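Local coordinates for protein replicative DNA helicase (Mycobacterium chimaera, PDB 6RIY) that is an intein of the DnaB helicase that probably excises itself from its precursor by protein splicing, joining the flanking sequences through a peptide bond, at residues D24-A29 with V125-P130; V58-A63 with A118-R123. One frame throughout, in Å; residues are numbered along the deposited sequence.

Contact 1: residues D24-A29 with V125-P130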
ATOM      1  N   ASP A  24       9.711  -0.361 -13.526  1.00 19.45           N
ATOM      2  CA  ASP A  24       8.927  -1.574 -13.333  1.00 14.24           C
ATOM      3  C   ASP A  24       7.436  -1.267 -13.425  1.00 21.28           C
ATOM      4  O   ASP A  24       6.993  -0.161 -13.110  1.00 16.91           O
ATOM      5  CB  ASP A  24       9.216  -2.191 -11.963  1.00 14.43           C
ATOM      6  CG  ASP A  24      10.591  -2.817 -11.873  1.00 21.84           C
ATOM      7  OD1 ASP A  24      11.322  -2.819 -12.895  1.00 26.65           O
ATOM      8  OD2 ASP A  24      10.945  -3.296 -10.772  1.00 22.89           O
ATOM      9  N   GLU A  25       6.659  -2.272 -13.832  1.00 17.28           N
ATOM     10  CA  GLU A  25       5.203  -2.177 -13.872  1.00 14.84           C
ATOM     11  C   GLU A  25       4.605  -2.785 -12.605  1.00 19.91           C
ATOM     12  O   GLU A  25       4.870  -3.951 -12.284  1.00 20.47           O
ATOM     13  CB  GLU A  25       4.641  -2.883 -15.105  1.00 15.55           C
ATOM     14  CG  GLU A  25       4.880  -2.133 -16.405  1.00 18.14           C
ATOM     15  CD  GLU A  25       4.111  -2.722 -17.564  1.00 26.88           C
ATOM     16  OE1 GLU A  25       3.932  -3.958 -17.596  1.00 26.70           O
ATOM     17  OE2 GLU A  25       3.689  -1.947 -18.450  1.00 28.61           O
ATOM     18  N   LEU A  26       3.803  -1.997 -11.894  1.00 10.99           N
ATOM     19  CA  LEU A  26       2.900  -2.486 -10.865  1.00 12.14           C
ATOM     20  C   LEU A  26       1.487  -2.451 -11.441  1.00 13.25           C
ATOM     21  O   LEU A  26       1.310  -2.312 -12.655  1.00 12.56           O
ATOM     22  CB  LEU A  26       3.036  -1.647  -9.583  1.00 10.50           C
ATOM     23  CG  LEU A  26       4.422  -1.565  -8.929  1.00 11.39           C
ATOM     24  CD1 LEU A  26       4.424  -0.533  -7.800  1.00 13.13           C
ATOM     25  CD2 LEU A  26       4.883  -2.931  -8.423  1.00 12.13           C
ATOM     26  N   LEU A  27       0.472  -2.549 -10.584  1.00 10.44           N
ATOM     27  CA  LEU A  27      -0.916  -2.459 -11.016  1.00 11.44           C
ATOM     28  C   LEU A  27      -1.580  -1.258 -10.368  1.00 11.39           C
ATOM     29  O   LEU A  27      -1.456  -1.051  -9.162  1.00 10.51           O
ATOM     30  CB  LEU A  27      -1.695  -3.720 -10.654  1.00 14.75           C
ATOM     31  CG  LEU A  27      -1.137  -5.027 -11.213  1.00 16.90           C
ATOM     32  CD1 LEU A  27      -2.056  -6.179 -10.790  1.00 13.00           C
ATOM     33  CD2 LEU A  27      -0.994  -4.954 -12.727  1.00 15.00           C
ATOM     34  N   GLY A  28      -2.306  -0.484 -11.163  1.00 12.64           N
ATOM     35  CA  GLY A  28      -3.101   0.598 -10.624  1.00 14.46           C
ATOM     36  C   GLY A  28      -4.384   0.108  -9.989  1.00 13.91           C
ATOM     37  O   GLY A  28      -4.696  -1.082  -9.966  1.00 14.94           O
ATOM     38  N   ALA A  29      -5.165   1.070  -9.492  1.00 17.41           N
ATOM     39  CA  ALA A  29      -6.420   0.736  -8.828  1.00 21.41           C
ATOM     40  C   ALA A  29      -7.419   0.091  -9.772  1.00 23.62           C
ATOM     41  O   ALA A  29      -8.348  -0.578  -9.308  1.00 32.25           O
ATOM     42  CB  ALA A  29      -7.041   1.987  -8.205  1.00 18.97           C
ATOM     43  N   VAL A 125       7.273   4.302  -3.420  1.00 16.58           N
ATOM     44  CA  VAL A 125       7.308   4.387  -4.874  1.00 18.77           C
ATOM     45  C   VAL A 125       6.387   5.522  -5.301  1.00 18.03           C
ATOM     46  O   VAL A 125       5.447   5.894  -4.593  1.00 16.95           O
ATOM     47  CB  VAL A 125       6.878   3.068  -5.553  1.00 15.42           C
ATOM     48  CG1 VAL A 125       7.797   1.926  -5.149  1.00 17.89           C
ATOM     49  CG2 VAL A 125       5.422   2.736  -5.195  1.00 17.76           C
ATOM     50  N   GLU A 126       6.659   6.072  -6.477  1.00 15.51           N
ATOM     51  CA  GLU A 126       5.692   6.906  -7.172  1.00 20.27           C
ATOM     52  C   GLU A 126       5.319   6.220  -8.479  1.00 14.39           C
ATOM     53  O   GLU A 126       6.165   5.595  -9.120  1.00 15.32           O
ATOM     54  CB  GLU A 126       6.246   8.306  -7.422  1.00 18.93           C
ATOM     55  CG  GLU A 126       6.814   8.956  -6.165  1.00 26.55           C
ATOM     56  CD  GLU A 126       7.229  10.400  -6.366  1.00 40.92           C
ATOM     57  OE1 GLU A 126       6.484  11.152  -7.030  1.00 43.43           O
ATOM     58  OE2 GLU A 126       8.303  10.788  -5.856  1.00 39.56           O
ATOM     59  N   VAL A 127       4.055   6.327  -8.879  1.00 13.16           N
ATOM     60  CA  VAL A 127       3.579   5.631 -10.066  1.00 12.77           C
ATOM     61  C   VAL A 127       2.934   6.630 -11.017  1.00 17.93           C
ATOM     62  O   VAL A 127       2.604   7.755 -10.644  1.00 17.07           O
ATOM     63  CB  VAL A 127       2.602   4.493  -9.714  1.00 10.79           C
ATOM     64  CG1 VAL A 127       3.359   3.387  -8.960  1.00 12.17           C
ATOM     65  CG2 VAL A 127       1.463   5.036  -8.875  1.00 14.43           C
ATOM     66  N   ASP A 128       2.771   6.207 -12.272  1.00 14.38           N
ATOM     67  CA  ASP A 128       2.440   7.138 -13.343  1.00 16.06           C
ATOM     68  C   ASP A 128       0.941   7.237 -13.611  1.00 15.39           C
ATOM     69  O   ASP A 128       0.541   7.685 -14.688  1.00 29.02           O
ATOM     70  CB  ASP A 128       3.200   6.770 -14.618  1.00 23.53           C
ATOM     71  CG  ASP A 128       2.604   5.584 -15.352  1.00 29.11           C
ATOM     72  OD1 ASP A 128       1.810   4.819 -14.763  1.00 32.46           O
ATOM     73  OD2 ASP A 128       2.942   5.423 -16.542  1.00 36.83           O
ATOM     74  N   ASN A 129       0.125   6.865 -12.675  1.00 13.61           N
ATOM     75  CA  ASN A 129      -1.281   7.122 -12.929  1.00 15.36           C
ATOM     76  C   ASN A 129      -1.756   8.298 -12.078  1.00 14.84           C
ATOM     77  O   ASN A 129      -1.242   8.523 -10.978  1.00 13.39           O
ATOM     78  CB  ASN A 129      -2.141   5.880 -12.653  1.00 12.28           C
ATOM     79  CG  ASN A 129      -2.084   5.435 -11.215  1.00 14.62           C
ATOM     80  OD1 ASN A 129      -2.852   5.909 -10.378  1.00 15.18           O
ATOM     81  ND2 ASN A 129      -1.202   4.486 -10.924  1.00 12.33           N
ATOM     82  N   PRO A 130      -2.721   9.075 -12.572  1.00 15.25           N
ATOM     83  CA  PRO A 130      -3.088  10.316 -11.871  1.00 16.31           C
ATOM     84  C   PRO A 130      -3.688  10.088 -10.495  1.00 15.13           C
ATOM     85  O   PRO A 130      -3.596  10.977  -9.638  1.00 16.55           O
ATOM     86  CB  PRO A 130      -4.085  10.981 -12.836  1.00 18.26           C
ATOM     87  CG  PRO A 130      -4.562   9.900 -13.728  1.00 17.80           C
ATOM     88  CD  PRO A 130      -3.396   8.958 -13.874  1.00 16.53           C
TER
HETATM   89  O   HOH W   1      -4.839   3.789 -10.077  1.00 16.25           O

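Contact 2: residues V58-A63 with A118-R123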
ATOM      1  N   VAL A  58      -2.555  -8.551   5.303  1.00 14.24           N
ATOM      2  CA  VAL A  58      -1.887  -7.779   6.340  1.00 12.71           C
ATOM      3  C   VAL A  58      -0.700  -7.073   5.697  1.00 12.85           C
ATOM      4  O   VAL A  58       0.168  -7.728   5.109  1.00 14.12           O
ATOM      5  CB  VAL A  58      -1.425  -8.666   7.504  1.00 16.67           C
ATOM      6  CG1 VAL A  58      -0.514  -7.884   8.442  1.00 13.72           C
ATOM      7  CG2 VAL A  58      -2.636  -9.224   8.248  1.00 19.95           C
ATOM      8  N   ILE A  59      -0.670  -5.747   5.798  1.00 11.85           N
ATOM      9  CA  ILE A  59       0.406  -4.933   5.248  1.00 13.25           C
ATOM     10  C   ILE A  59       1.017  -4.115   6.377  1.00 12.31           C
ATOM     11  O   ILE A  59       0.295  -3.485   7.153  1.00 14.44           O
ATOM     12  CB  ILE A  59      -0.105  -4.006   4.131  1.00  8.81           C
ATOM     13  CG1 ILE A  59      -0.633  -4.831   2.965  1.00 13.15           C
ATOM     14  CG2 ILE A  59       1.021  -3.059   3.647  1.00  9.70           C
ATOM     15  CD1 ILE A  59      -1.332  -3.994   1.938  1.00 11.03           C
ATOM     16  N   VAL A  60       2.341  -4.108   6.452  1.00  8.59           N
ATOM     17  CA  VAL A  60       3.066  -3.261   7.387  1.00  8.23           C
ATOM     18  C   VAL A  60       3.532  -2.025   6.637  1.00  7.83           C
ATOM     19  O   VAL A  60       4.158  -2.125   5.570  1.00 10.12           O
ATOM     20  CB  VAL A  60       4.236  -4.020   8.023  1.00 11.49           C
ATOM     21  CG1 VAL A  60       5.107  -3.089   8.836  1.00 10.18           C
ATOM     22  CG2 VAL A  60       3.683  -5.155   8.883  1.00 12.66           C
ATOM     23  N   ALA A  61       3.183  -0.860   7.166  1.00  7.68           N
ATOM     24  CA  ALA A  61       3.434   0.390   6.475  1.00  9.31           C
ATOM     25  C   ALA A  61       3.862   1.423   7.497  1.00 10.61           C
ATOM     26  O   ALA A  61       3.568   1.301   8.691  1.00 11.28           O
ATOM     27  CB  ALA A  61       2.195   0.881   5.716  1.00 14.31           C
ATOM     28  N   ASP A  62       4.549   2.461   7.027  1.00 10.82           N
ATOM     29  CA  ASP A  62       4.920   3.470   7.997  1.00 12.76           C
ATOM     30  C   ASP A  62       3.682   4.255   8.426  1.00  9.91           C
ATOM     31  O   ASP A  62       2.605   4.181   7.810  1.00 12.36           O
ATOM     32  CB  ASP A  62       6.035   4.373   7.460  1.00 19.45           C
ATOM     33  CG  ASP A  62       5.537   5.442   6.540  1.00 30.47           C
ATOM     34  OD1 ASP A  62       4.585   5.191   5.777  1.00 31.98           O
ATOM     35  OD2 ASP A  62       6.120   6.545   6.572  1.00 40.89           O
ATOM     36  N   ALA A  63       3.825   4.954   9.549  1.00 13.55           N
ATOM     37  CA  ALA A  63       2.666   5.583  10.174  1.00 12.65           C
ATOM     38  C   ALA A  63       1.982   6.578   9.251  1.00 13.00           C
ATOM     39  O   ALA A  63       0.760   6.771   9.347  1.00 15.41           O
ATOM     40  CB  ALA A  63       3.094   6.277  11.469  1.00 12.88           C
ATOM     41  N   ALA A 118       6.748  -3.076  15.742  1.00 18.90           N
ATOM     42  CA  ALA A 118       8.167  -2.762  15.646  1.00 19.31           C
ATOM     43  C   ALA A 118       8.517  -2.216  14.265  1.00 14.83           C
ATOM     44  O   ALA A 118       7.969  -2.646  13.249  1.00 14.67           O
ATOM     45  CB  ALA A 118       9.004  -4.005  15.938  1.00 21.22           C
ATOM     46  N   SER A 119       9.455  -1.276  14.234  1.00 14.92           N
ATOM     47  CA  SER A 119       9.929  -0.723  12.970  1.00 14.25           C
ATOM     48  C   SER A 119      10.577  -1.791  12.089  1.00 13.31           C
ATOM     49  O   SER A 119      11.388  -2.593  12.554  1.00 15.80           O
ATOM     50  CB  SER A 119      10.944   0.393  13.239  1.00 14.43           C
ATOM     51  OG  SER A 119      11.373   1.001  12.030  1.00 17.72           O
ATOM     52  N   VAL A 120      10.240  -1.774  10.804  1.00 14.23           N
ATOM     53  CA  VAL A 120      10.965  -2.559   9.805  1.00 11.85           C
ATOM     54  C   VAL A 120      11.371  -1.621   8.679  1.00 11.04           C
ATOM     55  O   VAL A 120      10.777  -0.543   8.510  1.00 10.45           O
ATOM     56  CB  VAL A 120      10.111  -3.731   9.263  1.00 16.30           C
ATOM     57  CG1 VAL A 120       9.747  -4.693  10.383  1.00 15.59           C
ATOM     58  CG2 VAL A 120       8.882  -3.209   8.553  1.00 16.25           C
ATOM     59  N   PRO A 121      12.372  -2.003   7.882  1.00 11.62           N
ATOM     60  CA  PRO A 121      12.752  -1.182   6.722  1.00 11.22           C
ATOM     61  C   PRO A 121      11.583  -1.007   5.760  1.00  9.83           C
ATOM     62  O   PRO A 121      10.810  -1.938   5.526  1.00 10.26           O
ATOM     63  CB  PRO A 121      13.889  -1.987   6.079  1.00 14.07           C
ATOM     64  CG  PRO A 121      14.451  -2.830   7.212  1.00 18.48           C
ATOM     65  CD  PRO A 121      13.250  -3.183   8.038  1.00 14.21           C
ATOM     66  N   VAL A 122      11.462   0.195   5.184  1.00  9.47           N
ATOM     67  CA  VAL A 122      10.353   0.518   4.282  1.00  9.20           C
ATOM     68  C   VAL A 122      10.885   1.295   3.084  1.00 15.24           C
ATOM     69  O   VAL A 122      12.002   1.807   3.096  1.00 13.43           O
ATOM     70  CB  VAL A 122       9.217   1.312   4.984  1.00  7.84           C
ATOM     71  CG1 VAL A 122       8.631   0.506   6.121  1.00  9.37           C
ATOM     72  CG2 VAL A 122       9.697   2.700   5.471  1.00  8.55           C
ATOM     73  N   ARG A 123      10.057   1.379   2.037  1.00 10.31           N
ATOM     74  CA  ARG A 123      10.348   2.163   0.838  1.00  9.50           C
ATOM     75  C   ARG A 123       9.063   2.772   0.294  1.00  9.43           C
ATOM     76  O   ARG A 123       7.991   2.177   0.420  1.00  9.82           O
ATOM     77  CB  ARG A 123      10.940   1.312  -0.294  1.00 16.06           C
ATOM     78  CG  ARG A 123      12.352   0.827  -0.143  1.00 22.21           C
ATOM     79  CD  ARG A 123      12.718  -0.030  -1.365  1.00 21.97           C
ATOM     80  NE  ARG A 123      13.098   0.785  -2.516  1.00 22.19           N
ATOM     81  CZ  ARG A 123      13.104   0.356  -3.774  1.00 18.65           C
ATOM     82  NH1 ARG A 123      12.723  -0.884  -4.063  1.00 15.37           N
ATOM     83  NH2 ARG A 123      13.481   1.171  -4.745  1.00 17.97           N
TER

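Contact 1: residues D24-A29 with V125-P130
In the Hedgehog/intein (HINT) fold, strands 25-27 and 122-127 belong to one antiparallel sheet but flank the same neighbour, strand 33-39, and here L26 meets V125 and V127 on one face of that sheet. Backbone bonds of L26 with T34 and of E126 with V37 run to the strand between them, so the two segments share no direct backbone bond, and L26 meets the valines through side chains. The CA atoms of L26 and V127 are 8.2 Å apart, less than twice the usual spacing of paired strands, consistent with a sheet that curls here. L26 reaches across with one methyl: CD1 lies 4.2 Å from V127 CG1 and 4.3 Å from V125 CG2. Its chain is extended, CD1 anti to CA (chi2 172°), which carries that methyl out to the pair of valines. Y134 and V36 add to the packing around L26.

Further along, N129 stands its carboxamide beside the backbone of G28, whose CA lies 4.3 Å from ND2. T34 OG1 and L133 O take hydrogen bonds from ND2 and fix the amide's rotation. On the other end of the group, a water 2.8 Å from A29 N accepts its N-H and donates a weak bond to N129 OD1 at 2.9 Å. The contact thus divides into a loose apolar part and a polar end, where the asparagine is oriented by residues outside both segments and reaches the 24-29 backbone through solvent.

Contact 2: residues V58-A63 with A118-R123
The carboxylate of D62 is the flat side-chain group at this contact, and V122 lies to one side of it: V122 CG2 is 5.1 Å from D62 CG, too far for tight packing. Closer is the methylene that carries the carboxylate, with D62 CB 4.5 Å from the same CG2. Neither oxygen serves the 118-123 segment. OD1 is hydrogen-bonded to A1 N, while OD2 has a long, weak ion pair with R46 NH2; in this deposited chain, a positive charge on the amino terminus, if present, would strengthen the bond to OD1. D62 therefore offers V122 its aliphatic part and keeps its polar end for the N-terminus.

The tighter meeting is between V60 and V120, both of which point their CB toward the other segment. One methyl from each makes the touch, V60 CG1 to V120 CG2 at 3.8 Å, and the two side chains cross at about a right angle. In V60 this methyl is anti to the backbone N (chi1 172°), whereas V120 uses the branch lying between its own N and carbonyl carbon. V120 CG2 also comes within 4.5 Å of V122 CG1, so the second segment presents a short row of methyls.

The backbones stay apart, with V60 and V120 CA atoms separated by 8.3 Å and those of D62 and V122 by 7.2 Å. Strand 2-3 is the link: it pairs with 122-127, while A3 and A1 exchange backbone bonds with V60 and D62, and A3 touches both V60 and V120. C48 of strand 48-53 and Y5 also pack on V60. The contact accordingly joins the outermost strand of one four-stranded sheet to the entry of strand 122-127 in the other.

Overall arrangement
Contacts 1 and 2 use successive parts of one strand, 122-127: its beginning, with the loop before it, meets 58-63, and its end, with the loop after it, meets 24-29. Their centres are 19 Å apart, on opposite sides of the chain's centre, and they do not otherwise touch. Contact 1 lies within a single sheet, whereas contact 2 bridges two. Each also borders one end of the chain: V125 in contact 1 has a backbone hydrogen bond with A146, and D62 in contact 2 holds A1. Since splicing acts at both ends of an intein, strand 122-127 probably runs beside the splicing site.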